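Local coordinates for protein CEP104 (Gallus gallus, PDB 5JO8) that is a centriolar protein whose TOG domain, built from paired alpha-helices, probably binds tubulin or microtubules, at residues Val175-Leu180 / Met191-Leu196; Lys218-Ala223 / Arg237-Met242. One frame throughout, in Å; residues are numbered along the deposited sequence.

Interaction 1 of 2, residues Val175-Leu180 / Met191-Leu196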
loop_
_atom_site.group_PDB
_atom_site.type_symbol
_atom_site.label_atom_id
_atom_site.label_comp_id
_atom_site.label_asym_id
_atom_site.label_seq_id
_atom_site.Cartn_x
_atom_site.Cartn_y
_atom_site.Cartn_z
ATOM N N VAL A 175 -6.021 3.230 6.999
ATOM C CA VAL A 175 -6.805 2.140 7.550
ATOM C C VAL A 175 -6.193 0.785 7.212
ATOM O O VAL A 175 -6.114 -0.099 8.068
ATOM C CB VAL A 175 -8.273 2.237 7.095
ATOM C CG1 VAL A 175 -9.079 1.082 7.665
ATOM C CG2 VAL A 175 -8.852 3.571 7.529
ATOM N N HIS A 176 -5.740 0.626 5.976
ATOM C CA HIS A 176 -5.065 -0.601 5.579
ATOM C C HIS A 176 -3.795 -0.808 6.413
ATOM O O HIS A 176 -3.502 -1.919 6.845
ATOM C CB HIS A 176 -4.691 -0.535 4.101
ATOM C CG HIS A 176 -4.655 -1.868 3.424
ATOM N ND1 HIS A 176 -3.695 -2.819 3.695
ATOM C CD2 HIS A 176 -5.458 -2.406 2.476
ATOM C CE1 HIS A 176 -3.909 -3.887 2.948
ATOM N NE2 HIS A 176 -4.976 -3.663 2.200
ATOM N N LEU A 177 -3.049 0.271 6.622
ATOM C CA LEU A 177 -1.777 0.195 7.351
ATOM C C LEU A 177 -1.896 -0.193 8.829
ATOM O O LEU A 177 -0.956 -0.772 9.381
ATOM C CB LEU A 177 -1.021 1.513 7.229
ATOM C CG LEU A 177 -0.431 1.849 5.861
ATOM C CD1 LEU A 177 0.171 3.211 5.917
ATOM C CD2 LEU A 177 0.588 0.822 5.366
ATOM N N VAL A 178 -3.021 0.132 9.465
ATOM C CA VAL A 178 -3.217 -0.181 10.886
ATOM C C VAL A 178 -3.924 -1.500 11.174
ATOM O O VAL A 178 -4.303 -1.777 12.309
ATOM C CB VAL A 178 -3.857 0.985 11.669
ATOM C CG1 VAL A 178 -3.009 2.237 11.556
ATOM C CG2 VAL A 178 -5.292 1.230 11.212
ATOM N N GLN A 179 -4.096 -2.324 10.147
ATOM C CA GLN A 179 -4.696 -3.628 10.372
ATOM C C GLN A 179 -3.735 -4.515 11.159
ATOM O O GLN A 179 -2.534 -4.264 11.177
ATOM C CB GLN A 179 -5.115 -4.268 9.043
ATOM C CG GLN A 179 -6.251 -3.510 8.350
ATOM C CD GLN A 179 -7.392 -3.166 9.309
ATOM O OE1 GLN A 179 -8.128 -4.049 9.755
ATOM N NE2 GLN A 179 -7.529 -1.880 9.642
ATOM N N LEU A 180 -4.276 -5.533 11.821
ATOM C CA LEU A 180 -3.503 -6.389 12.723
ATOM C C LEU A 180 -2.192 -6.881 12.115
ATOM O O LEU A 180 -2.152 -7.321 10.968
ATOM C CB LEU A 180 -4.338 -7.594 13.167
ATOM C CG LEU A 180 -3.671 -8.545 14.163
ATOM C CD1 LEU A 180 -3.868 -8.049 15.590
ATOM C CD2 LEU A 180 -4.180 -9.973 14.002
ATOM N N MET A 191 8.560 -4.719 9.955
ATOM C CA MET A 191 9.319 -3.488 10.099
ATOM C C MET A 191 8.817 -2.410 9.151
ATOM O O MET A 191 8.642 -1.260 9.543
ATOM C CB MET A 191 10.803 -3.743 9.850
ATOM C CG MET A 191 11.551 -4.285 11.053
ATOM S SD MET A 191 11.458 -3.159 12.457
ATOM C CE MET A 191 12.251 -1.697 11.783
ATOM N N SER A 192 8.591 -2.784 7.895
ATOM C CA SER A 192 8.091 -1.842 6.909
ATOM C C SER A 192 6.738 -1.302 7.317
ATOM O O SER A 192 6.463 -0.118 7.157
ATOM C CB SER A 192 7.968 -2.517 5.548
ATOM O OG SER A 192 9.248 -2.767 4.986
ATOM N N ARG A 193 5.909 -2.176 7.868
ATOM C CA ARG A 193 4.578 -1.748 8.271
ATOM C C ARG A 193 4.620 -0.762 9.431
ATOM O O ARG A 193 3.973 0.279 9.377
ATOM C CB ARG A 193 3.670 -2.929 8.604
ATOM C CG ARG A 193 2.215 -2.505 8.769
ATOM C CD ARG A 193 1.347 -2.927 7.575
ATOM N NE ARG A 193 0.901 -4.307 7.749
ATOM C CZ ARG A 193 -0.043 -4.686 8.604
ATOM N NH1 ARG A 193 -0.653 -3.787 9.367
ATOM N NH2 ARG A 193 -0.371 -5.966 8.707
ATOM N N VAL A 194 5.386 -1.056 10.483
ATOM C CA VAL A 194 5.436 -0.109 11.596
ATOM C C VAL A 194 6.068 1.215 11.181
ATOM O O VAL A 194 5.654 2.281 11.640
ATOM C CB VAL A 194 6.076 -0.701 12.863
ATOM C CG1 VAL A 194 5.183 -1.782 13.428
ATOM C CG2 VAL A 194 7.472 -1.263 12.572
ATOM N N GLU A 195 7.066 1.157 10.302
ATOM C CA GLU A 195 7.717 2.373 9.861
ATOM C C GLU A 195 6.788 3.225 8.996
ATOM O O GLU A 195 6.813 4.453 9.089
ATOM C CB GLU A 195 9.007 2.049 9.102
ATOM C CG GLU A 195 10.102 1.477 9.961
ATOM C CD GLU A 195 11.308 1.076 9.135
ATOM O OE1 GLU A 195 11.136 0.751 7.937
ATOM O OE2 GLU A 195 12.424 1.094 9.681
ATOM N N LEU A 196 5.990 2.573 8.155
ATOM C CA LEU A 196 4.995 3.278 7.339
ATOM C C LEU A 196 3.969 4.010 8.194
ATOM O O LEU A 196 3.653 5.175 7.942
ATOM C CB LEU A 196 4.283 2.321 6.380
ATOM C CG LEU A 196 5.003 2.139 5.044
ATOM C CD1 LEU A 196 4.436 0.958 4.276
ATOM C CD2 LEU A 196 4.894 3.409 4.218
#

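Interaction 2 of 2, residues Lys218-Ala223 / Arg237-Met242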
loop_
_atom_site.group_PDB
_atom_site.type_symbol
_atom_site.label_atom_id
_atom_site.label_comp_id
_atom_site.label_asym_id
_atom_site.label_seq_id
_atom_site.Cartn_x
_atom_site.Cartn_y
_atom_site.Cartn_z
ATOM N N LYS A 218 -4.612 0.400 18.742
ATOM C CA LYS A 218 -4.843 -1.019 18.517
ATOM C C LYS A 218 -3.673 -1.626 17.740
ATOM O O LYS A 218 -3.122 -2.661 18.119
ATOM C CB LYS A 218 -6.162 -1.256 17.780
ATOM C CG LYS A 218 -6.313 -2.678 17.304
ATOM C CD LYS A 218 -7.609 -2.889 16.549
ATOM C CE LYS A 218 -8.791 -3.046 17.492
ATOM N NZ LYS A 218 -9.357 -1.749 17.961
ATOM N N PHE A 219 -3.281 -0.954 16.663
ATOM C CA PHE A 219 -2.154 -1.415 15.855
ATOM C C PHE A 219 -0.848 -1.482 16.648
ATOM O O PHE A 219 -0.179 -2.518 16.677
ATOM C CB PHE A 219 -1.971 -0.522 14.623
ATOM C CG PHE A 219 -0.716 -0.818 13.853
ATOM C CD1 PHE A 219 -0.654 -1.900 12.989
ATOM C CD2 PHE A 219 0.425 -0.029 14.019
ATOM C CE1 PHE A 219 0.512 -2.185 12.286
ATOM C CE2 PHE A 219 1.591 -0.306 13.319
ATOM C CZ PHE A 219 1.635 -1.380 12.449
ATOM N N ALA A 220 -0.495 -0.372 17.292
ATOM C CA ALA A 220 0.781 -0.264 18.001
ATOM C C ALA A 220 0.870 -1.248 19.160
ATOM O O ALA A 220 1.916 -1.865 19.369
ATOM C CB ALA A 220 0.994 1.160 18.494
ATOM N N THR A 221 -0.216 -1.410 19.913
ATOM C CA THR A 221 -0.155 -2.318 21.049
ATOM C C THR A 221 -0.074 -3.760 20.546
ATOM O O THR A 221 0.566 -4.611 21.167
ATOM C CB THR A 221 -1.317 -2.120 22.057
ATOM O OG1 THR A 221 -2.574 -2.294 21.397
ATOM C CG2 THR A 221 -1.261 -0.729 22.686
ATOM N N GLY A 222 -0.693 -4.027 19.402
ATOM C CA GLY A 222 -0.529 -5.317 18.760
ATOM C C GLY A 222 0.923 -5.562 18.386
ATOM O O GLY A 222 1.461 -6.646 18.621
ATOM N N ALA A 223 1.560 -4.545 17.809
ATOM C CA ALA A 223 2.948 -4.650 17.370
ATOM C C ALA A 223 3.931 -4.846 18.534
ATOM O O ALA A 223 5.033 -5.348 18.329
ATOM C CB ALA A 223 3.343 -3.425 16.531
ATOM N N ARG A 237 7.806 3.940 19.780
ATOM C CA ARG A 237 7.926 5.306 19.267
ATOM C C ARG A 237 6.579 5.880 18.855
ATOM O O ARG A 237 6.288 7.052 19.093
ATOM C CB ARG A 237 8.891 5.367 18.084
ATOM C CG ARG A 237 10.323 5.033 18.455
ATOM C CD ARG A 237 11.310 5.709 17.511
ATOM N NE ARG A 237 11.111 5.345 16.110
ATOM C CZ ARG A 237 11.743 4.349 15.494
ATOM N NH1 ARG A 237 12.614 3.601 16.160
ATOM N NH2 ARG A 237 11.507 4.098 14.211
ATOM N N ILE A 238 5.740 5.041 18.249
ATOM C CA ILE A 238 4.422 5.470 17.820
ATOM C C ILE A 238 3.596 5.860 19.041
ATOM O O ILE A 238 2.960 6.915 19.067
ATOM C CB ILE A 238 3.752 4.364 16.990
ATOM C CG1 ILE A 238 4.383 4.272 15.596
ATOM C CG2 ILE A 238 2.248 4.598 16.868
ATOM C CD1 ILE A 238 4.034 2.999 14.854
ATOM N N ILE A 239 3.632 5.009 20.056
ATOM C CA ILE A 239 2.876 5.261 21.272
ATOM C C ILE A 239 3.372 6.516 21.997
ATOM O O ILE A 239 2.567 7.340 22.432
ATOM C CB ILE A 239 2.853 4.027 22.178
ATOM C CG1 ILE A 239 2.070 2.907 21.488
ATOM C CG2 ILE A 239 2.209 4.362 23.535
ATOM C CD1 ILE A 239 2.276 1.558 22.100
ATOM N N PHE A 240 4.690 6.667 22.111
ATOM C CA PHE A 240 5.255 7.847 22.762
ATOM C C PHE A 240 4.850 9.114 22.019
ATOM O O PHE A 240 4.541 10.132 22.628
ATOM C CB PHE A 240 6.782 7.755 22.828
ATOM C CG PHE A 240 7.296 6.812 23.879
ATOM C CD1 PHE A 240 6.731 6.784 25.147
ATOM C CD2 PHE A 240 8.352 5.962 23.608
ATOM C CE1 PHE A 240 7.217 5.919 26.124
ATOM C CE2 PHE A 240 8.844 5.097 24.577
ATOM C CZ PHE A 240 8.272 5.073 25.834
ATOM N N GLY A 241 4.853 9.044 20.693
ATOM C CA GLY A 241 4.413 10.162 19.880
ATOM C C GLY A 241 2.982 10.562 20.195
ATOM O O GLY A 241 2.672 11.742 20.380
ATOM N N MET A 242 2.109 9.564 20.269
ATOM C CA MET A 242 0.702 9.787 20.572
ATOM C C MET A 242 0.519 10.329 21.983
ATOM O O MET A 242 -0.316 11.205 22.214
ATOM C CB MET A 242 -0.086 8.483 20.433
ATOM C CG MET A 242 -0.009 7.856 19.062
ATOM S SD MET A 242 -1.503 8.134 18.109
ATOM C CE MET A 242 -1.320 9.860 17.698
#

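Interaction 1 of 2, residues Val175-Leu180 / Met191-Leu196
Atom NH1 of Arg193 is held by two backbone carbonyls at once: it donates to Gln179 O at 2.7 Å, in a nearly straight bond of 169°, and to Leu177 O at 3.0 Å, where the bond bends to 150°. The second terminal nitrogen, NH2, reaches Leu180 O at 3.2 Å. All three oxygens lie at the edge of the guanidinium, close to its plane, so the group is fixed in rotation as well as in position. The carbonyls are less ideally turned. The NH1 donor stands above the carbonyl plane of Leu177, NH2 likewise above that of Leu180, and the backbone O of Gln179 is approached with NH1 tilted out of its carbonyl plane. Arg193 gets there by a folded chain: CG lies anti to the backbone N, chi1 -169°, and bends at chi2 and chi3 bring the terminal nitrogens round to the turn.

Helical geometry is lost at Val178, just after the short helix 173-177, and the turn begins the connection to helix 187-204 within the all-helical solenoid of the TOG domain. An arginine of the second helix thus takes up carbonyls of the chain where the first helix ends. The Gln179 side chain folds back on the helix end, its NE2 donating to Val175 O at 2.8 Å.

The rest of the contact is apolar. Leu177 and Leu196 cross at about a right angle, with Leu177 CD2 4.0 Å from Leu196 CD1 and almost as near Leu196 CB. Leu177 also packs on Val197 and Leu200 of helix 187-204, and on Leu140 of helix 125-142.

Interaction 2 of 2, residues Lys218-Ala223 / Arg237-Met242
Ala220 fits its methyl against two consecutive isoleucines, Ile238 and Ile239, where helices 213-223 and 229-245 pair as an antiparallel helical hairpin of the TOG-domain solenoid. The two short segments run at 142° to each other, with their axes 9.7 Å apart at closest approach. Ala220 sits where the backbones come nearest, its CA facing that of Ile239 at 6.8 Å, and its small side chain lets the larger isoleucines come close.

The isoleucines share one conformation but use different branches. In both, CG1 is anti to the carbonyl carbon and CG2 anti to the backbone N. Ile239 brings its longer arm to the alanine: CG1 lies 3.6 Å from Ala220 CB and CD1 follows at 3.8 Å, so the methyl lies against the CG1-CD1 bond of Ile239. Ile238 offers the short branch instead, its CG2 standing 4.0 Å from the same Ala220 CB. With chi2 at 165° its other arm is extended, and CD1 goes to a different neighbour, the ring of Phe219, which it meets at the edge, near the ring plane.

Phe219 owes its place to a chi1 of 172°, which leads the ring away from its own backbone N; it also packs on Val194 and Val197 of helix 187-204. On the other flank of the alanine, Thr221 turns its hydroxyl back to its own helix, where OG1 is hydrogen-bonded to Met217 O. Its methyl makes a looser apolar approach to the end of the longer isoleucine arm, Thr221 CG2 lying 4.3 Å from Ile239 CD1.

Interaction 2 follows interaction 1 in sequence, yet their centres are only about 11 Å apart and they meet at Phe219. While one edge of that ring receives Ile238 in interaction 2, its CE1 lies 3.5 Å from Arg193 NH1 and equally near Leu177 O, and its CD1 is 3.5 Å from Gln179 O. The phenylalanine therefore packs against the arginine-carbonyl network of interaction 1. Helices 173-177, 187-204, 213-223 and 229-245 are thereby linked, the polar half of the 175-180 / 191-196 contact meeting the apolar contact of 218-223 with 237-242.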